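Local coordinates for protein iron transport multicopper oxidase FET3 (PDB 1ZPU) that oxidises ferrous to ferric iron at the yeast cell surface, using four copper ions and molecular oxygen, so that iron can be taken up with high affinity, at residues 335-340 and 368-373; 317-322 and 381-386; 330-335 and 469-474; 76-81 and 458-463. One frame throughout, in Å; residues are numbered along the deposited sequence.

In the fold
From the N terminus, residues 76-81 of the first plastocyanin-like domain come first, and their partner 458-463 lies far on in the third: interaction 4 therefore closes the longest loop and joins the two domains. Inside that loop, interaction 2 pairs strands 316-326 and 379-386 in the middle of one sheet of the third domain. Interaction 1, where the turn after strand 332-336 meets 368-373 of the facing sheet, nests within interaction 2 and also within interaction 3. Interaction 3 ties strand 332-336 to the end of helix 466-470. It crosses interactions 2 and 4 along the chain, and Leu-473 O meets Cys-463 N, joining it to the copper strand.

Interaction 1 (335-340 and 368-373); sequences FFNNIT and NTHTFI. With NAG (2-acetamido-2-deoxy-beta-D-glucopyranose), chain B.
Ile-339 lays its CD1 methyl over a face of the His-370 imidazole, a CH-pi contact with CD1 3.8 Å from the ring centroid and 11° off the normal. CG1 sits beside the isoleucine backbone N (chi1 -61°) and the chain runs on extended, which carries CD1 out over the ring centre. The first two residues of the turn meet other parts of the ring: Phe-336 CB lies 3.5 Å from His-370 CE1, while Asn-337 ND2 stands at the ring edge, 3.9 Å from NE2. Asn-337 OD1 accepts a hydrogen bond from Asp-321 N. An alanine in place of His-370 would remove the ring and probably leave a gap under Ile-339, its CD1 free to turn. Asn-338 ND2 of this turn is bonded covalently to NAG C1. Asn-368 ND2 lies beside Ile-339 CG2, its OD1 hydrogen-bonded to Glu-524 N. Backbone bonds between Phe-336 and Ile-339, one each way, close a type II' beta turn ending an edge strand of the third plastocyanin-like domain's beta sandwich.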
loop_
_atom_site.group_PDB
_atom_site.type_symbol
_atom_site.label_atom_id
_atom_site.label_comp_id
_atom_site.label_asym_id
_atom_site.label_seq_id
_atom_site.Cartn_x
_atom_site.Cartn_y
_atom_site.Cartn_z
ATOM N N PHE A 335 11.370 -13.361 2.194
ATOM C CA PHE A 335 11.194 -14.343 1.133
ATOM C C PHE A 335 9.737 -14.701 0.840
ATOM O O PHE A 335 8.937 -14.894 1.750
ATOM C CB PHE A 335 11.954 -15.626 1.476
ATOM C CG PHE A 335 13.437 -15.454 1.567
ATOM C CD1 PHE A 335 14.033 -14.991 2.739
ATOM C CD2 PHE A 335 14.250 -15.788 0.493
ATOM C CE1 PHE A 335 15.411 -14.843 2.830
ATOM C CE2 PHE A 335 15.632 -15.643 0.584
ATOM C CZ PHE A 335 16.206 -15.171 1.753
ATOM N N PHE A 336 9.406 -14.775 -0.445
ATOM C CA PHE A 336 8.238 -15.512 -0.890
ATOM C C PHE A 336 8.779 -16.858 -1.363
ATOM O O PHE A 336 9.596 -16.907 -2.286
ATOM C CB PHE A 336 7.500 -14.785 -2.027
ATOM C CG PHE A 336 6.422 -13.815 -1.563
ATOM C CD1 PHE A 336 6.256 -12.589 -2.208
ATOM C CD2 PHE A 336 5.569 -14.129 -0.501
ATOM C CE1 PHE A 336 5.266 -11.688 -1.804
ATOM C CE2 PHE A 336 4.568 -13.236 -0.083
ATOM C CZ PHE A 336 4.416 -12.014 -0.737
ATOM N N ASN A 337 8.338 -17.942 -0.722
ATOM C CA ASN A 337 8.974 -19.254 -0.872
ATOM C C ASN A 337 10.473 -19.125 -0.668
ATOM O O ASN A 337 10.907 -18.724 0.413
ATOM C CB ASN A 337 8.644 -19.897 -2.219
ATOM C CG ASN A 337 7.154 -20.125 -2.404
ATOM O OD1 ASN A 337 6.435 -20.440 -1.447
ATOM N ND2 ASN A 337 6.678 -19.960 -3.640
ATOM N N ASN A 338 11.260 -19.416 -1.699
ATOM C CA ASN A 338 12.710 -19.315 -1.575
ATOM C C ASN A 338 13.323 -18.142 -2.338
ATOM O O ASN A 338 14.516 -18.153 -2.643
ATOM C CB ASN A 338 13.377 -20.631 -1.978
ATOM C CG ASN A 338 13.162 -20.984 -3.449
ATOM O OD1 ASN A 338 12.333 -20.377 -4.143
ATOM N ND2 ASN A 338 13.898 -22.001 -3.920
ATOM N N ILE A 339 12.506 -17.126 -2.620
ATOM C CA ILE A 339 12.919 -15.982 -3.444
ATOM C C ILE A 339 12.733 -14.637 -2.733
ATOM O O ILE A 339 11.659 -14.353 -2.201
ATOM C CB ILE A 339 12.159 -15.980 -4.806
ATOM C CG1 ILE A 339 12.475 -17.261 -5.590
ATOM C CG2 ILE A 339 12.504 -14.747 -5.640
ATOM C CD1 ILE A 339 11.659 -17.449 -6.850
ATOM N N THR A 340 13.801 -13.837 -2.707
ATOM C CA THR A 340 13.729 -12.416 -2.366
ATOM C C THR A 340 13.653 -11.681 -3.680
ATOM O O THR A 340 14.475 -11.932 -4.568
ATOM C CB THR A 340 15.032 -11.898 -1.752
ATOM O OG1 THR A 340 15.681 -12.929 -0.998
ATOM C CG2 THR A 340 14.779 -10.656 -0.910
ATOM N N ASN A 368 14.961 -14.644 -10.484
ATOM C CA ASN A 368 15.066 -14.028 -9.166
ATOM C C ASN A 368 14.120 -12.838 -9.029
ATOM O O ASN A 368 14.324 -11.905 -8.240
ATOM C CB ASN A 368 16.506 -13.610 -8.884
ATOM C CG ASN A 368 16.917 -13.898 -7.466
ATOM O OD1 ASN A 368 18.029 -14.343 -7.228
ATOM N ND2 ASN A 368 16.015 -13.670 -6.514
ATOM N N THR A 369 13.053 -12.912 -9.799
ATOM C CA THR A 369 12.177 -11.796 -9.999
ATOM C C THR A 369 10.785 -12.176 -9.482
ATOM O O THR A 369 9.929 -11.319 -9.252
ATOM C CB THR A 369 12.197 -11.476 -11.492
ATOM O OG1 THR A 369 12.180 -10.062 -11.692
ATOM C CG2 THR A 369 11.080 -12.187 -12.233
ATOM N N HIS A 370 10.616 -13.480 -9.252
ATOM C CA HIS A 370 9.355 -14.113 -8.852
ATOM C C HIS A 370 8.170 -13.705 -9.712
ATOM O O HIS A 370 7.183 -13.154 -9.198
ATOM C CB HIS A 370 9.025 -13.889 -7.379
ATOM C CG HIS A 370 8.568 -15.131 -6.685
ATOM N ND1 HIS A 370 8.561 -15.262 -5.313
ATOM C CD2 HIS A 370 8.141 -16.318 -7.181
ATOM C CE1 HIS A 370 8.131 -16.469 -4.994
ATOM N NE2 HIS A 370 7.873 -17.131 -6.109
ATOM N N THR A 371 8.274 -13.984 -11.012
ATOM C CA THR A 371 7.231 -13.610 -11.959
ATOM C C THR A 371 6.316 -14.777 -12.281
ATOM O O THR A 371 6.775 -15.888 -12.513
ATOM C CB THR A 371 7.809 -12.979 -13.246
ATOM O OG1 THR A 371 8.160 -11.615 -12.987
ATOM C CG2 THR A 371 6.796 -12.983 -14.358
ATOM N N PHE A 372 5.015 -14.510 -12.266
ATOM C CA PHE A 372 4.008 -15.468 -12.703
ATOM C C PHE A 372 3.249 -14.906 -13.889
ATOM O O PHE A 372 3.000 -13.696 -13.954
ATOM C CB PHE A 372 3.019 -15.756 -11.585
ATOM C CG PHE A 372 3.639 -16.381 -10.386
ATOM C CD1 PHE A 372 4.326 -15.598 -9.453
ATOM C CD2 PHE A 372 3.534 -17.751 -10.174
ATOM C CE1 PHE A 372 4.903 -16.175 -8.333
ATOM C CE2 PHE A 372 4.098 -18.338 -9.060
ATOM C CZ PHE A 372 4.788 -17.550 -8.133
ATOM N N ILE A 373 2.881 -15.776 -14.825
ATOM C CA ILE A 373 2.062 -15.357 -15.956
ATOM C C ILE A 373 0.618 -15.811 -15.775
ATOM O O ILE A 373 0.354 -16.979 -15.503
ATOM C CB ILE A 373 2.633 -15.836 -17.300
ATOM C CG1 ILE A 373 4.087 -15.381 -17.421
ATOM C CG2 ILE A 373 1.796 -15.293 -18.458
ATOM C CD1 ILE A 373 4.768 -15.852 -18.677
HETATM C C1 NAG B . 14.407 -21.787 -5.252
HETATM C C2 NAG B . 15.687 -21.419 -6.000
HETATM C C3 NAG B . 15.796 -22.164 -7.344
HETATM C C4 NAG B . 15.027 -23.484 -7.371
HETATM C C5 NAG B . 13.569 -23.301 -6.934
HETATM C C6 NAG B . 13.029 -24.475 -6.117
HETATM C C7 NAG B . 16.758 -19.261 -6.503
HETATM C C8 NAG B . 17.127 -19.062 -7.957
HETATM N N2 NAG B . 15.670 -19.982 -6.221
HETATM O O3 NAG B . 17.150 -22.399 -7.673
HETATM O O4 NAG B . 15.050 -23.988 -8.685
HETATM O O5 NAG B . 13.400 -22.094 -6.200
HETATM O O6 NAG B . 13.299 -25.680 -6.795
HETATM O O7 NAG B . 17.445 -18.765 -5.616
#

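Interaction 2 (317-322 and 381-386)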
loop_
_atom_site.group_PDB
_atom_site.type_symbol
_atom_site.label_atom_id
_atom_site.label_comp_id
_atom_site.label_asym_id
_atom_site.label_seq_id
_atom_site.Cartn_x
_atom_site.Cartn_y
_atom_site.Cartn_z
ATOM N N VAL A 317 -3.426 -21.480 -9.143
ATOM C CA VAL A 317 -3.153 -21.302 -7.709
ATOM C C VAL A 317 -1.690 -20.960 -7.474
ATOM O O VAL A 317 -0.792 -21.698 -7.875
ATOM C CB VAL A 317 -3.561 -22.533 -6.864
ATOM C CG1 VAL A 317 -3.265 -22.295 -5.382
ATOM C CG2 VAL A 317 -5.029 -22.839 -7.057
ATOM N N ILE A 318 -1.465 -19.821 -6.835
ATOM C CA ILE A 318 -0.132 -19.410 -6.408
ATOM C C ILE A 318 -0.025 -19.593 -4.882
ATOM O O ILE A 318 -0.741 -18.936 -4.127
ATOM C CB ILE A 318 0.142 -17.929 -6.807
ATOM C CG1 ILE A 318 -0.034 -17.745 -8.315
ATOM C CG2 ILE A 318 1.525 -17.480 -6.360
ATOM C CD1 ILE A 318 -0.148 -16.312 -8.765
ATOM N N THR A 319 0.845 -20.496 -4.432
ATOM C CA THR A 319 1.065 -20.697 -3.003
ATOM C C THR A 319 2.431 -20.155 -2.596
ATOM O O THR A 319 3.460 -20.596 -3.088
ATOM C CB THR A 319 0.916 -22.182 -2.582
ATOM O OG1 THR A 319 -0.410 -22.625 -2.879
ATOM C CG2 THR A 319 1.156 -22.362 -1.088
ATOM N N VAL A 320 2.435 -19.183 -1.697
ATOM C CA VAL A 320 3.686 -18.609 -1.234
ATOM C C VAL A 320 3.804 -18.639 0.285
ATOM O O VAL A 320 2.858 -18.313 1.004
ATOM C CB VAL A 320 3.905 -17.167 -1.772
ATOM C CG1 VAL A 320 4.013 -17.174 -3.288
ATOM C CG2 VAL A 320 2.793 -16.244 -1.331
ATOM N N ASP A 321 4.977 -19.046 0.763
ATOM C CA ASP A 321 5.291 -18.990 2.192
ATOM C C ASP A 321 6.135 -17.754 2.464
ATOM O O ASP A 321 7.053 -17.446 1.703
ATOM C CB ASP A 321 6.008 -20.259 2.662
ATOM C CG ASP A 321 5.115 -21.503 2.597
ATOM O OD1 ASP A 321 3.933 -21.394 2.192
ATOM O OD2 ASP A 321 5.593 -22.602 2.945
ATOM N N VAL A 322 5.801 -17.045 3.537
ATOM C CA VAL A 322 6.488 -15.823 3.910
ATOM C C VAL A 322 7.399 -16.075 5.105
ATOM O O VAL A 322 6.939 -16.479 6.167
ATOM C CB VAL A 322 5.490 -14.723 4.281
ATOM C CG1 VAL A 322 6.218 -13.496 4.790
ATOM C CG2 VAL A 322 4.610 -14.374 3.090
ATOM N N GLU A 381 -5.939 -17.607 -7.692
ATOM C CA GLU A 381 -5.998 -17.690 -6.248
ATOM C C GLU A 381 -4.587 -17.598 -5.680
ATOM O O GLU A 381 -3.689 -18.343 -6.089
ATOM C CB GLU A 381 -6.684 -18.990 -5.827
ATOM C CG GLU A 381 -6.488 -19.399 -4.379
ATOM C CD GLU A 381 -7.305 -20.631 -4.006
ATOM O OE1 GLU A 381 -8.551 -20.522 -3.926
ATOM O OE2 GLU A 381 -6.708 -21.713 -3.783
ATOM N N ILE A 382 -4.396 -16.666 -4.749
ATOM C CA ILE A 382 -3.135 -16.534 -4.030
ATOM C C ILE A 382 -3.304 -17.111 -2.631
ATOM O O ILE A 382 -4.148 -16.679 -1.858
ATOM C CB ILE A 382 -2.642 -15.063 -3.970
ATOM C CG1 ILE A 382 -2.178 -14.611 -5.348
ATOM C CG2 ILE A 382 -1.484 -14.911 -3.006
ATOM C CD1 ILE A 382 -2.062 -13.107 -5.497
ATOM N N VAL A 383 -2.503 -18.115 -2.326
ATOM C CA VAL A 383 -2.458 -18.690 -0.995
ATOM C C VAL A 383 -1.187 -18.191 -0.322
ATOM O O VAL A 383 -0.078 -18.439 -0.798
ATOM C CB VAL A 383 -2.461 -20.245 -1.024
ATOM C CG1 VAL A 383 -2.417 -20.810 0.391
ATOM C CG2 VAL A 383 -3.680 -20.773 -1.774
ATOM N N LEU A 384 -1.354 -17.479 0.783
ATOM C CA LEU A 384 -0.224 -16.934 1.490
ATOM C C LEU A 384 -0.138 -17.547 2.881
ATOM O O LEU A 384 -1.072 -17.435 3.674
ATOM C CB LEU A 384 -0.323 -15.407 1.534
ATOM C CG LEU A 384 0.860 -14.625 2.115
ATOM C CD1 LEU A 384 1.119 -13.390 1.300
ATOM C CD2 LEU A 384 0.636 -14.260 3.558
ATOM N N ASN A 385 0.987 -18.204 3.152
ATOM C CA ASN A 385 1.262 -18.833 4.442
ATOM C C ASN A 385 2.370 -18.100 5.219
ATOM O O ASN A 385 3.551 -18.202 4.875
ATOM C CB ASN A 385 1.665 -20.294 4.237
ATOM C CG ASN A 385 0.624 -21.088 3.487
ATOM O OD1 ASN A 385 -0.551 -21.090 3.849
ATOM N ND2 ASN A 385 1.049 -21.779 2.438
ATOM N N ASN A 386 1.986 -17.363 6.262
ATOM C CA ASN A 386 2.953 -16.661 7.105
ATOM C C ASN A 386 3.727 -17.602 8.013
ATOM O O ASN A 386 3.165 -18.219 8.918
ATOM C CB ASN A 386 2.284 -15.581 7.956
ATOM C CG ASN A 386 3.291 -14.620 8.578
ATOM O OD1 ASN A 386 4.427 -14.522 8.125
ATOM N ND2 ASN A 386 2.875 -13.912 9.623
#
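Backbone bonds between Val-317 to Val-322 and Glu-381 to Asn-386 set two strands side by side in parallel register, their directions 15° apart. Carbonyls and amides answer in turn: Ile-318 N to Glu-381 O (2.8 Å), Val-383 N to Ile-318 O, Val-320 N to Val-383 O (2.8 Å), Asn-385 N to Val-320 O, and Val-322 N to Asn-385 O.

One side-chain bond adds to the ladder. With CG of Asn-385 beside its own backbone N (chi1 -57°), ND2 swings across to Asp-321 OD1 at 2.9 Å, that oxygen lying in the plane of the donating amide, although the carboxylate itself is turned 69° from it. The amide's OD1 is taken by Phe-421 N, and Glu-381 turns its OE1 to a salt bridge with Arg-450.

Apolar contacts occupy both faces. Val-317 CG1 meets Val-383 CG2 at 3.9 Å, with Thr-319 OG1 against the same valine; on the other face Val-322 CG2 rests 3.9 Å from Leu-384 CG, and Phe-336 and Phe-394 cover both residues. The chemistry is thus divided: the face of Thr-319, Glu-381 and Asn-385 mixes polar groups with valines, while the other, apart from Asn-386 at its end, supplies hydrocarbon to the interior of the sandwich.

Interaction 3 (330-335 and 469-474)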
loop_
_atom_site.group_PDB
_atom_site.type_symbol
_atom_site.label_atom_id
_atom_site.label_comp_id
_atom_site.label_asym_id
_atom_site.label_seq_id
_atom_site.Cartn_x
_atom_site.Cartn_y
_atom_site.Cartn_z
ATOM N N GLY A 330 25.250 -11.930 5.228
ATOM C CA GLY A 330 24.971 -11.744 6.647
ATOM C C GLY A 330 23.767 -10.879 6.969
ATOM O O GLY A 330 23.387 -10.756 8.136
ATOM N N VAL A 331 23.162 -10.267 5.952
ATOM C CA VAL A 331 21.992 -9.426 6.188
ATOM C C VAL A 331 20.701 -10.234 6.087
ATOM O O VAL A 331 20.667 -11.300 5.467
ATOM C CB VAL A 331 21.958 -8.135 5.295
ATOM C CG1 VAL A 331 23.350 -7.748 4.811
ATOM C CG2 VAL A 331 20.998 -8.274 4.124
ATOM N N ASN A 332 19.649 -9.716 6.709
ATOM C CA ASN A 332 18.374 -10.407 6.787
ATOM C C ASN A 332 17.385 -9.973 5.695
ATOM O O ASN A 332 16.994 -8.807 5.628
ATOM C CB ASN A 332 17.778 -10.213 8.178
ATOM C CG ASN A 332 16.579 -11.090 8.423
ATOM O OD1 ASN A 332 15.435 -10.626 8.379
ATOM N ND2 ASN A 332 16.826 -12.365 8.682
ATOM N N TYR A 333 16.990 -10.927 4.854
ATOM C CA TYR A 333 16.067 -10.681 3.754
ATOM C C TYR A 333 14.680 -11.278 4.004
ATOM O O TYR A 333 14.498 -12.105 4.912
ATOM C CB TYR A 333 16.647 -11.242 2.459
ATOM C CG TYR A 333 17.837 -10.467 1.934
ATOM C CD1 TYR A 333 19.137 -10.902 2.169
ATOM C CD2 TYR A 333 17.660 -9.293 1.207
ATOM C CE1 TYR A 333 20.233 -10.203 1.680
ATOM C CE2 TYR A 333 18.740 -8.581 0.724
ATOM C CZ TYR A 333 20.030 -9.036 0.960
ATOM O OH TYR A 333 21.110 -8.317 0.480
ATOM N N ALA A 334 13.708 -10.851 3.199
ATOM C CA ALA A 334 12.359 -11.404 3.239
ATOM C C ALA A 334 12.097 -12.262 2.006
ATOM O O ALA A 334 12.542 -11.931 0.905
ATOM C CB ALA A 334 11.364 -10.306 3.322
ATOM N N PHE A 335 11.370 -13.361 2.194
ATOM C CA PHE A 335 11.194 -14.343 1.133
ATOM C C PHE A 335 9.737 -14.701 0.840
ATOM O O PHE A 335 8.937 -14.894 1.750
ATOM C CB PHE A 335 11.954 -15.626 1.476
ATOM C CG PHE A 335 13.437 -15.454 1.567
ATOM C CD1 PHE A 335 14.033 -14.991 2.739
ATOM C CD2 PHE A 335 14.250 -15.788 0.493
ATOM C CE1 PHE A 335 15.411 -14.843 2.830
ATOM C CE2 PHE A 335 15.632 -15.643 0.584
ATOM C CZ PHE A 335 16.206 -15.171 1.753
ATOM N N LEU A 469 9.440 -4.551 2.121
ATOM C CA LEU A 469 9.603 -4.402 0.686
ATOM C C LEU A 469 11.082 -4.195 0.344
ATOM O O LEU A 469 11.571 -4.724 -0.652
ATOM C CB LEU A 469 8.759 -3.248 0.183
ATOM C CG LEU A 469 8.719 -2.985 -1.322
ATOM C CD1 LEU A 469 8.159 -4.181 -2.127
ATOM C CD2 LEU A 469 7.926 -1.696 -1.566
ATOM N N LEU A 470 11.792 -3.446 1.186
ATOM C CA LEU A 470 13.247 -3.295 1.061
ATOM C C LEU A 470 13.968 -4.612 1.239
ATOM O O LEU A 470 14.999 -4.846 0.592
ATOM C CB LEU A 470 13.795 -2.277 2.060
ATOM C CG LEU A 470 13.751 -0.842 1.550
ATOM C CD1 LEU A 470 13.743 0.144 2.711
ATOM C CD2 LEU A 470 14.915 -0.568 0.593
ATOM N N GLN A 471 13.422 -5.466 2.109
ATOM C CA GLN A 471 13.936 -6.813 2.319
ATOM C C GLN A 471 13.568 -7.763 1.176
ATOM O O GLN A 471 13.965 -8.926 1.179
ATOM C CB GLN A 471 13.420 -7.351 3.639
ATOM C CG GLN A 471 14.092 -6.781 4.862
ATOM C CD GLN A 471 13.552 -7.412 6.126
ATOM O OE1 GLN A 471 12.552 -6.948 6.690
ATOM N NE2 GLN A 471 14.195 -8.494 6.574
ATOM N N GLY A 472 12.796 -7.264 0.210
ATOM C CA GLY A 472 12.391 -8.027 -0.977
ATOM C C GLY A 472 11.134 -8.897 -0.910
ATOM O O GLY A 472 11.042 -9.881 -1.642
ATOM N N LEU A 473 10.157 -8.535 -0.068
ATOM C CA LEU A 473 8.931 -9.319 0.083
ATOM C C LEU A 473 7.953 -8.946 -1.008
ATOM O O LEU A 473 6.954 -8.276 -0.743
ATOM C CB LEU A 473 8.265 -9.052 1.431
ATOM C CG LEU A 473 7.804 -10.257 2.267
ATOM C CD1 LEU A 473 6.790 -9.857 3.329
ATOM C CD2 LEU A 473 7.291 -11.437 1.442
ATOM N N GLY A 474 8.232 -9.377 -2.234
ATOM C CA GLY A 474 7.362 -9.072 -3.362
ATOM C C GLY A 474 7.493 -10.036 -4.516
ATOM O O GLY A 474 8.519 -10.697 -4.673
#
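Gln-471, just past helix 466-470, runs its side chain along the outer edge of strand 332-336. Its CB packs on Ala-334 CB at 3.6 Å. CG, beside the backbone N (chi1 -75°), lies 3.6 Å from Asn-332 O, and CD follows at 3.7 Å from the same oxygen. At the tip NE2 gives a hydrogen bond to Asn-332 O (3.0 Å), reaching it from above the carbonyl plane, 63° out, rather than on a lone pair; Asn-332 OD1 lies 3.1 Å from NE2. Shortened to an alanine, Gln-471 would lose its amide, which would probably leave Asn-332 O without this donor and open a gap beside the strand. From the backbone, Gln-471 O accepts a hydrogen bond from Ala-334 N, although that oxygen's place is less sure.

Gly-472 then ends the helix in a Schellman motif, turning the chain so that Leu-473 CG meets Ala-334 CB at 3.7 Å. Leu-473 also touches Cys-463 and His-392 beside the type 1 copper, consistent with the axial position that methionine fills in plastocyanin. With Tyr-333 and Phe-335 paired to strand 316-326, the outward Ala-334 N and Asn-332 O are met by a turn and an amide instead of another strand.

Interaction 4 (76-81 and 458-463); sequences PFLTQC and VWFFHC. With CU1 (copper (I) ion), chain C; CU1 (copper (I) ion), chain D.
Leu-78 holds CG beside its backbone N (chi1 -82°), and Val-458 holds CG1 anti to its own (chi1 176°), turns with which Leu-78 CD1 and Val-458 CG1 meet at 3.8 Å. This is an interface between cupredoxin domains: a loop of the first plastocyanin-like domain against the copper-bearing strand of the third. The same CD1 reaches Phe-460 CB at 3.9 Å, while CD2 lies over a face of the phenylalanine ring, with CG offset toward its rim. Tyr-341 meets the Phe-460 ring edge-to-face, and Val-476 of the adjoining strand touches both Leu-78 and Val-458.

Further along come the strand's last two residues, His-462 and Cys-463, which begin the His-Cys-His sequence of multicopper oxidases. His-462 NE2 binds a type 3 copper ion at 2.2 Å; His-107 of the first domain and His-397 complete the site, so the metal bridges the domains. Cys-463 SG binds the type 1 copper ion at 2.2 Å, with His-392 and His-468. In this family electrons pass from the type 1 site through this cysteine and its flanking histidines. His-462 ND1 also donates to Cys-463 O at 2.6 Å, the oxygen lying in the imidazole plane while ND1 stands above the carbonyl plane.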
loop_
_atom_site.group_PDB
_atom_site.type_symbol
_atom_site.label_atom_id
_atom_site.label_comp_id
_atom_site.label_asym_id
_atom_site.label_seq_id
_atom_site.Cartn_x
_atom_site.Cartn_y
_atom_site.Cartn_z
ATOM N N PRO A 76 8.952 1.204 -10.430
ATOM C CA PRO A 76 10.215 0.993 -11.124
ATOM C C PRO A 76 10.571 -0.490 -11.273
ATOM O O PRO A 76 10.334 -1.291 -10.369
ATOM C CB PRO A 76 11.235 1.762 -10.279
ATOM C CG PRO A 76 10.534 2.111 -9.006
ATOM C CD PRO A 76 9.079 2.135 -9.296
ATOM N N PHE A 77 11.087 -0.828 -12.455
ATOM C CA PHE A 77 11.435 -2.193 -12.881
ATOM C C PHE A 77 10.284 -3.198 -12.980
ATOM O O PHE A 77 10.501 -4.388 -13.192
ATOM C CB PHE A 77 12.649 -2.722 -12.110
ATOM C CG PHE A 77 13.893 -1.952 -12.396
ATOM C CD1 PHE A 77 14.353 -1.002 -11.501
ATOM C CD2 PHE A 77 14.571 -2.132 -13.592
ATOM C CE1 PHE A 77 15.494 -0.264 -11.775
ATOM C CE2 PHE A 77 15.716 -1.401 -13.882
ATOM C CZ PHE A 77 16.178 -0.463 -12.975
ATOM N N LEU A 78 9.062 -2.696 -12.849
ATOM C CA LEU A 78 7.850 -3.432 -13.196
ATOM C C LEU A 78 7.211 -2.711 -14.368
ATOM O O LEU A 78 6.942 -3.299 -15.430
ATOM C CB LEU A 78 6.855 -3.398 -12.038
ATOM C CG LEU A 78 6.880 -4.313 -10.812
ATOM C CD1 LEU A 78 5.803 -5.375 -10.917
ATOM C CD2 LEU A 78 8.243 -4.905 -10.522
ATOM N N THR A 79 7.025 -1.413 -14.172
ATOM C CA THR A 79 6.099 -0.618 -14.944
ATOM C C THR A 79 6.807 0.500 -15.698
ATOM O O THR A 79 6.317 1.001 -16.712
ATOM C CB THR A 79 5.043 -0.075 -13.961
ATOM O OG1 THR A 79 3.905 -0.946 -13.984
ATOM C CG2 THR A 79 4.632 1.370 -14.261
ATOM N N GLN A 80 7.975 0.870 -15.189
ATOM C CA GLN A 80 8.752 1.992 -15.691
ATOM C C GLN A 80 10.168 1.808 -15.186
ATOM O O GLN A 80 10.402 0.997 -14.298
ATOM C CB GLN A 80 8.225 3.290 -15.098
ATOM C CG GLN A 80 8.433 3.363 -13.589
ATOM C CD GLN A 80 7.931 4.638 -12.980
ATOM O OE1 GLN A 80 6.727 4.908 -12.952
ATOM N NE2 GLN A 80 8.855 5.431 -12.467
ATOM N N CYS A 81 11.112 2.557 -15.741
ATOM C CA CYS A 81 12.423 2.653 -15.121
ATOM C C CYS A 81 12.384 3.873 -14.184
ATOM O O CYS A 81 11.476 4.698 -14.309
ATOM C CB CYS A 81 13.522 2.723 -16.178
ATOM S SG CYS A 81 13.286 4.048 -17.332
ATOM N N VAL A 458 1.103 -5.514 -15.623
ATOM C CA VAL A 458 2.191 -6.070 -14.839
ATOM C C VAL A 458 1.949 -5.562 -13.443
ATOM O O VAL A 458 1.999 -4.360 -13.219
ATOM C CB VAL A 458 3.574 -5.611 -15.367
ATOM C CG1 VAL A 458 4.676 -6.116 -14.486
ATOM C CG2 VAL A 458 3.795 -6.092 -16.789
ATOM N N TRP A 459 1.668 -6.473 -12.513
ATOM C CA TRP A 459 1.191 -6.089 -11.189
ATOM C C TRP A 459 2.038 -6.624 -10.032
ATOM O O TRP A 459 2.287 -7.821 -9.946
ATOM C CB TRP A 459 -0.262 -6.526 -10.998
ATOM C CG TRP A 459 -1.211 -6.157 -12.104
ATOM C CD1 TRP A 459 -1.939 -7.020 -12.860
ATOM C CD2 TRP A 459 -1.542 -4.844 -12.575
ATOM N NE1 TRP A 459 -2.698 -6.336 -13.766
ATOM C CE2 TRP A 459 -2.477 -4.997 -13.611
ATOM C CE3 TRP A 459 -1.129 -3.553 -12.229
ATOM C CZ2 TRP A 459 -3.014 -3.912 -14.303
ATOM C CZ3 TRP A 459 -1.671 -2.473 -12.913
ATOM C CH2 TRP A 459 -2.599 -2.660 -13.933
ATOM N N PHE A 460 2.439 -5.723 -9.136
ATOM C CA PHE A 460 3.260 -6.053 -7.980
ATOM C C PHE A 460 2.376 -6.612 -6.873
ATOM O O PHE A 460 1.331 -6.045 -6.554
ATOM C CB PHE A 460 4.007 -4.794 -7.500
ATOM C CG PHE A 460 5.382 -5.049 -6.929
ATOM C CD1 PHE A 460 5.952 -6.319 -6.933
ATOM C CD2 PHE A 460 6.131 -3.991 -6.413
ATOM C CE1 PHE A 460 7.243 -6.532 -6.403
ATOM C CE2 PHE A 460 7.434 -4.195 -5.893
ATOM C CZ PHE A 460 7.979 -5.462 -5.884
ATOM N N PHE A 461 2.783 -7.743 -6.309
ATOM C CA PHE A 461 2.146 -8.256 -5.100
ATOM C C PHE A 461 3.169 -8.317 -3.974
ATOM O O PHE A 461 4.112 -9.111 -4.038
ATOM C CB PHE A 461 1.522 -9.631 -5.323
ATOM C CG PHE A 461 0.884 -10.198 -4.097
ATOM C CD1 PHE A 461 -0.359 -9.745 -3.676
ATOM C CD2 PHE A 461 1.540 -11.169 -3.344
ATOM C CE1 PHE A 461 -0.948 -10.263 -2.536
ATOM C CE2 PHE A 461 0.959 -11.688 -2.188
ATOM C CZ PHE A 461 -0.293 -11.230 -1.789
ATOM N N HIS A 462 2.985 -7.484 -2.952
ATOM C CA HIS A 462 3.995 -7.333 -1.914
ATOM C C HIS A 462 3.433 -6.885 -0.589
ATOM O O HIS A 462 2.296 -6.415 -0.506
ATOM C CB HIS A 462 5.033 -6.304 -2.343
ATOM C CG HIS A 462 4.484 -4.921 -2.468
ATOM N ND1 HIS A 462 4.489 -4.020 -1.424
ATOM C CD2 HIS A 462 3.901 -4.287 -3.512
ATOM C CE1 HIS A 462 3.924 -2.892 -1.818
ATOM N NE2 HIS A 462 3.555 -3.028 -3.079
ATOM N N CYS A 463 4.267 -6.996 0.437
ATOM C CA CYS A 463 3.993 -6.392 1.722
ATOM C C CYS A 463 4.202 -4.881 1.638
ATOM O O CYS A 463 5.194 -4.393 1.086
ATOM C CB CYS A 463 4.901 -6.994 2.777
ATOM S SG CYS A 463 4.563 -6.382 4.416
HETATM CU CU CU1 C . 3.343 -1.456 -4.617
HETATM CU CU CU1 D . 5.647 -7.402 6.026
#